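Local structure of putative acetyltransferase Sthe_0691 (Sphaerobacter thermophilus, 3SHP) at residues L142-M148 against D160-A166; A39-E43 against I122-I126. The protein probably transfers an acetyl group from acetyl-CoA to a substrate not yet identified. All coordinates share one frame; numbering follows the deposited sequence.

Contact 1 of 2, residues L142-M148 against D160-A166; sequences LKAAVRM and DLLIYQA
Lys-143 and Gln-165 begin an antiparallel ladder that runs to Met-148 and Leu-161, interrupted by a classic beta bulge in which Ala-145 and Val-146 both face Ile-163. The Ile-163 carbonyl oxygen takes both amides there: Ala-145 N comes almost end-on to the C=O at 2.8 Å, while Val-146 N sits on a lone pair in the carbonyl plane with a longer bond of 3.3 Å. Within the bulge Val-146 and Ile-163 lie side by side, pointing the same way, Val-146 CB touching Ile-163 CG1 at 3.6 Å, and Met-148, present as selenomethionine, runs alongside Leu-161 with its SE 3.9 Å from Leu-161 CD2. The other side of the sheet carries Tyr-164, whose ring lies across the backbone of Ala-144. The methyl CB of Ala-144 makes a CH-pi contact over the ring face, 4.0 Å from the Tyr-164 centroid, and Ala-144 N stands above the same ring nearer its rim. The phenol OH reaches Glu-138 of helix 131-139, which packs against this side. At the far end Arg-147 swings CG to the side opposite its amide nitrogen (chi1 -177°) and bends at chi3, which brings NH1 to Asp-160 OD2 at 2.9 Å. The carboxylate oxygen lies at the guanidinium edge, but the two planes stand 79° apart, and one N-H, from NH1, carries the salt bridge. Arg-147 NH2 bonds to Leu-46 O of the second subunit, where the sheet runs on across the interface. Asp-160 OD1 is held by Glu-150 N. Asp-160 is thus bound at both oxygens, and Arg-147 by NH1 within the chain and NH2 across the interface, consistent with one charge pair that spans the strand pair and the subunit boundary.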
loop_
_atom_site.group_PDB
_atom_site.type_symbol
_atom_site.label_atom_id
_atom_site.label_comp_id
_atom_site.label_asym_id
_atom_site.label_seq_id
_atom_site.Cartn_x
_atom_site.Cartn_y
_atom_site.Cartn_z
ATOM N N LEU A 142 40.264 -4.883 2.951
ATOM C CA LEU A 142 39.306 -4.062 2.230
ATOM C C LEU A 142 39.436 -2.612 2.693
ATOM O O LEU A 142 39.835 -2.352 3.845
ATOM C CB LEU A 142 37.866 -4.537 2.469
ATOM C CG LEU A 142 37.502 -5.996 2.176
ATOM C CD1 LEU A 142 36.007 -6.258 2.486
ATOM C CD2 LEU A 142 37.778 -6.295 0.738
ATOM N N LYS A 143 39.079 -1.688 1.789
ATOM C CA LYS A 143 39.128 -0.251 2.039
ATOM C C LYS A 143 37.818 0.452 1.652
ATOM O O LYS A 143 37.187 0.130 0.632
ATOM C CB LYS A 143 40.302 0.371 1.285
ATOM C CG LYS A 143 41.671 0.081 1.970
ATOM C CD LYS A 143 42.818 0.333 1.028
ATOM C CE LYS A 143 44.128 -0.205 1.595
ATOM N NZ LYS A 143 44.590 0.577 2.798
ATOM N N ALA A 144 37.420 1.417 2.474
ATOM C CA ALA A 144 36.206 2.188 2.221
ATOM C C ALA A 144 36.345 2.927 0.909
ATOM O O ALA A 144 37.283 3.702 0.724
ATOM C CB ALA A 144 35.951 3.162 3.361
ATOM N N ALA A 145 35.407 2.688 0.003
ATOM C CA ALA A 145 35.504 3.212 -1.361
ATOM C C ALA A 145 34.374 4.196 -1.671
ATOM O O ALA A 145 34.571 5.178 -2.408
ATOM C CB ALA A 145 35.469 2.054 -2.353
ATOM N N VAL A 146 33.195 3.927 -1.108
ATOM C CA VAL A 146 31.998 4.685 -1.424
ATOM C C VAL A 146 31.278 5.003 -0.137
ATOM O O VAL A 146 31.213 4.170 0.767
ATOM C CB VAL A 146 31.039 3.888 -2.371
ATOM C CG1 VAL A 146 29.727 4.663 -2.666
ATOM C CG2 VAL A 146 31.740 3.535 -3.677
ATOM N N ARG A 147 30.756 6.223 -0.053
ATOM C CA ARG A 147 29.883 6.622 1.037
ATOM C C ARG A 147 28.491 6.912 0.467
ATOM O O ARG A 147 28.361 7.667 -0.511
ATOM C CB ARG A 147 30.411 7.887 1.704
ATOM C CG ARG A 147 29.571 8.314 2.898
ATOM C CD ARG A 147 30.019 9.665 3.470
ATOM N NE ARG A 147 31.433 9.728 3.858
ATOM C CZ ARG A 147 31.920 9.315 5.040
ATOM N NH1 ARG A 147 31.117 8.768 5.973
ATOM N NH2 ARG A 147 33.225 9.444 5.295
HETATM N N MSE A 148 27.470 6.300 1.060
HETATM C CA MSE A 148 26.093 6.590 0.717
HETATM C C MSE A 148 25.460 7.239 1.939
HETATM O O MSE A 148 25.108 6.551 2.910
HETATM C CB MSE A 148 25.372 5.299 0.332
HETATM C CG MSE A 148 25.995 4.594 -0.904
HETATM SE SE MSE A 148 24.925 3.086 -1.511
HETATM C CE MSE A 148 23.251 4.035 -1.930
ATOM N N ASP A 160 25.167 6.173 7.336
ATOM C CA ASP A 160 25.657 5.972 5.986
ATOM C C ASP A 160 25.776 4.499 5.697
ATOM O O ASP A 160 26.108 3.703 6.575
ATOM C CB ASP A 160 27.040 6.606 5.788
ATOM C CG ASP A 160 27.069 8.089 6.085
ATOM O OD1 ASP A 160 26.009 8.732 6.239
ATOM O OD2 ASP A 160 28.185 8.620 6.180
ATOM N N LEU A 161 25.534 4.130 4.454
ATOM C CA LEU A 161 26.004 2.843 3.971
ATOM C C LEU A 161 27.378 3.057 3.345
ATOM O O LEU A 161 27.550 3.956 2.506
ATOM C CB LEU A 161 25.062 2.270 2.919
ATOM C CG LEU A 161 25.464 0.859 2.453
ATOM C CD1 LEU A 161 25.475 -0.103 3.662
ATOM C CD2 LEU A 161 24.574 0.334 1.282
ATOM N N LEU A 162 28.339 2.229 3.735
ATOM C CA LEU A 162 29.676 2.303 3.190
ATOM C C LEU A 162 29.886 1.113 2.301
ATOM O O LEU A 162 29.354 0.047 2.581
ATOM C CB LEU A 162 30.717 2.297 4.315
ATOM C CG LEU A 162 30.588 3.408 5.369
ATOM C CD1 LEU A 162 31.713 3.335 6.427
ATOM C CD2 LEU A 162 30.595 4.736 4.665
ATOM N N ILE A 163 30.650 1.292 1.224
ATOM C CA ILE A 163 31.034 0.185 0.354
ATOM C C ILE A 163 32.536 -0.006 0.455
ATOM O O ILE A 163 33.318 0.897 0.107
ATOM C CB ILE A 163 30.699 0.453 -1.121
ATOM C CG1 ILE A 163 29.254 0.932 -1.286
ATOM C CG2 ILE A 163 31.025 -0.786 -1.970
ATOM C CD1 ILE A 163 28.196 -0.145 -0.987
ATOM N N TYR A 164 32.931 -1.179 0.944
ATOM C CA TYR A 164 34.334 -1.524 1.105
ATOM C C TYR A 164 34.733 -2.390 -0.071
ATOM O O TYR A 164 33.950 -3.233 -0.514
ATOM C CB TYR A 164 34.557 -2.288 2.428
ATOM C CG TYR A 164 34.861 -1.371 3.588
ATOM C CD1 TYR A 164 33.889 -0.500 4.081
ATOM C CD2 TYR A 164 36.116 -1.368 4.188
ATOM C CE1 TYR A 164 34.163 0.361 5.123
ATOM C CE2 TYR A 164 36.406 -0.509 5.260
ATOM C CZ TYR A 164 35.415 0.337 5.720
ATOM O OH TYR A 164 35.653 1.191 6.774
ATOM N N GLN A 165 35.956 -2.182 -0.557
ATOM C CA GLN A 165 36.471 -2.895 -1.728
ATOM C C GLN A 165 37.926 -3.278 -1.589
ATOM O O GLN A 165 38.703 -2.602 -0.905
ATOM C CB GLN A 165 36.291 -2.043 -2.992
ATOM C CG GLN A 165 34.820 -1.900 -3.413
ATOM C CD GLN A 165 34.668 -1.318 -4.821
ATOM O OE1 GLN A 165 34.925 -0.124 -5.053
ATOM N NE2 GLN A 165 34.244 -2.153 -5.760
ATOM N N ALA A 166 38.287 -4.388 -2.215
ATOM C CA ALA A 166 39.667 -4.617 -2.593
ATOM C C ALA A 166 39.665 -4.766 -4.103
ATOM O O ALA A 166 38.842 -5.506 -4.687
ATOM C CB ALA A 166 40.230 -5.842 -1.917
#

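Contact 2 of 2, residues A39-E43 against I122-I126; sequences AARAE and ITVEI
Arg-41 and Glu-125 cross at about a right angle, and the guanidinium grips the carboxylate side-on through two nitrogens. Arg-41 NE meets Glu-125 OE2 at 2.9 Å; OE2 lies in the guanidinium plane, whereas NE comes to it from above the carboxylate plane. Arg-41 NH1 bonds to Glu-125 OE1, also at 2.9 Å, on the syn side, tilted out of the carboxylate plane. The two planes are turned 49° apart, so the fork is twisted. Arg-41 N adds a third bond, nearly straight, to the anti lone pair of Glu-125 OE2 at 2.8 Å; the bend at chi3 (-83°) of Arg-41 lets its side chain curl back to the acid its own amide holds. Next to this polar grip, Ala-40 CB points toward the strand and touches Thr-123 CG2 at 3.6 Å. Glu-125 OE1 also forms a salt bridge with Arg-88 of strand 84-91. With an alanine here in place of Glu-125, Arg-41 N and the guanidinium would probably lose their shared acceptor, Arg-88 its charge partner, and the Arg-41 side chain would be free to turn. Three bonds from Arg-41, with Arg-88 as a second charge partner, fix the buried carboxylate in position and pin loop 39-43 to strand 121-127.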
loop_
_atom_site.group_PDB
_atom_site.type_symbol
_atom_site.label_atom_id
_atom_site.label_comp_id
_atom_site.label_asym_id
_atom_site.label_seq_id
_atom_site.Cartn_x
_atom_site.Cartn_y
_atom_site.Cartn_z
ATOM N N ALA A 39 24.089 -7.528 -5.287
ATOM C CA ALA A 39 24.460 -7.796 -3.893
ATOM C C ALA A 39 25.305 -6.676 -3.278
ATOM O O ALA A 39 25.591 -6.697 -2.094
ATOM C CB ALA A 39 25.192 -9.131 -3.776
ATOM N N ALA A 40 25.737 -5.711 -4.078
ATOM C CA ALA A 40 26.317 -4.474 -3.531
ATOM C C ALA A 40 25.916 -3.303 -4.416
ATOM O O ALA A 40 26.355 -3.198 -5.575
ATOM C CB ALA A 40 27.837 -4.562 -3.374
ATOM N N ARG A 41 25.072 -2.454 -3.823
ATOM C CA ARG A 41 24.435 -1.267 -4.369
ATOM C C ARG A 41 25.255 -0.224 -5.149
ATOM O O ARG A 41 24.728 0.442 -6.047
ATOM C CB ARG A 41 23.937 -0.490 -3.153
ATOM C CG ARG A 41 22.546 -0.348 -3.068
ATOM C CD ARG A 41 22.255 0.193 -1.691
ATOM N NE ARG A 41 22.228 -0.925 -0.758
ATOM C CZ ARG A 41 21.402 -1.041 0.282
ATOM N NH1 ARG A 41 21.493 -2.128 1.052
ATOM N NH2 ARG A 41 20.479 -0.100 0.536
ATOM N N ALA A 42 26.482 0.009 -4.690
ATOM C CA ALA A 42 27.368 0.983 -5.297
ATOM C C ALA A 42 28.761 0.416 -5.276
ATOM O O ALA A 42 29.046 -0.512 -4.515
ATOM C CB ALA A 42 27.326 2.268 -4.520
ATOM N N GLU A 43 29.646 0.996 -6.086
ATOM C CA GLU A 43 31.010 0.497 -6.204
ATOM C C GLU A 43 31.819 1.596 -6.894
ATOM O O GLU A 43 31.248 2.414 -7.620
ATOM C CB GLU A 43 31.021 -0.803 -7.026
ATOM C CG GLU A 43 30.433 -0.616 -8.425
ATOM C CD GLU A 43 30.080 -1.904 -9.140
ATOM O OE1 GLU A 43 30.527 -2.037 -10.310
ATOM O OE2 GLU A 43 29.319 -2.753 -8.587
ATOM N N ILE A 122 36.448 -7.290 -5.050
ATOM C CA ILE A 122 35.542 -7.749 -3.996
ATOM C C ILE A 122 34.892 -6.505 -3.409
ATOM O O ILE A 122 35.591 -5.531 -3.093
ATOM C CB ILE A 122 36.303 -8.502 -2.869
ATOM C CG1 ILE A 122 37.060 -9.709 -3.438
ATOM C CG2 ILE A 122 35.348 -8.967 -1.767
ATOM C CD1 ILE A 122 37.915 -10.505 -2.389
ATOM N N THR A 123 33.567 -6.548 -3.260
ATOM C CA THR A 123 32.772 -5.375 -2.944
ATOM C C THR A 123 31.768 -5.796 -1.860
ATOM O O THR A 123 30.986 -6.747 -2.053
ATOM C CB THR A 123 32.055 -4.833 -4.226
ATOM O OG1 THR A 123 33.027 -4.498 -5.226
ATOM C CG2 THR A 123 31.229 -3.584 -3.942
ATOM N N VAL A 124 31.819 -5.104 -0.723
ATOM C CA VAL A 124 31.015 -5.445 0.457
ATOM C C VAL A 124 30.264 -4.220 1.003
ATOM O O VAL A 124 30.861 -3.155 1.225
ATOM C CB VAL A 124 31.900 -6.018 1.596
ATOM C CG1 VAL A 124 31.042 -6.609 2.712
ATOM C CG2 VAL A 124 32.878 -7.092 1.049
ATOM N N GLU A 125 28.972 -4.387 1.259
ATOM C CA GLU A 125 28.151 -3.354 1.903
ATOM C C GLU A 125 28.313 -3.462 3.411
ATOM O O GLU A 125 28.163 -4.578 3.975
ATOM C CB GLU A 125 26.671 -3.555 1.570
ATOM C CG GLU A 125 26.301 -3.346 0.122
ATOM C CD GLU A 125 24.761 -3.248 -0.090
ATOM O OE1 GLU A 125 23.993 -3.580 0.852
ATOM O OE2 GLU A 125 24.328 -2.849 -1.202
ATOM N N ILE A 126 28.639 -2.329 4.062
ATOM C CA ILE A 126 28.740 -2.266 5.518
ATOM C C ILE A 126 28.248 -0.918 6.038
ATOM O O ILE A 126 28.724 0.125 5.601
ATOM C CB ILE A 126 30.195 -2.474 6.035
ATOM C CG1 ILE A 126 30.848 -3.718 5.400
ATOM C CG2 ILE A 126 30.203 -2.599 7.577
ATOM C CD1 ILE A 126 32.347 -3.834 5.688
#

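Both contacts are largely buried and meet in one sheet, where strand 157-167 of contact 1 is the neighbour of strand 121-127 of contact 2. Their centres lie about 7 Å apart, and Gln-165 NE2 joins Thr-123 OG1 in a probable hydrogen bond. Contact 1 is mainly backbone pairing between two strands, with apolar side chains on its faces and one salt bridge at its end; contact 2 buries less area and ties an irregular loop to the sheet mainly through one carboxylate. Loop 39-43 also packs on contact 1: Leu-161 CD2 lies against Arg-41 NE. Both reach the second subunit, Glu-43 by a salt bridge to its Arg-149.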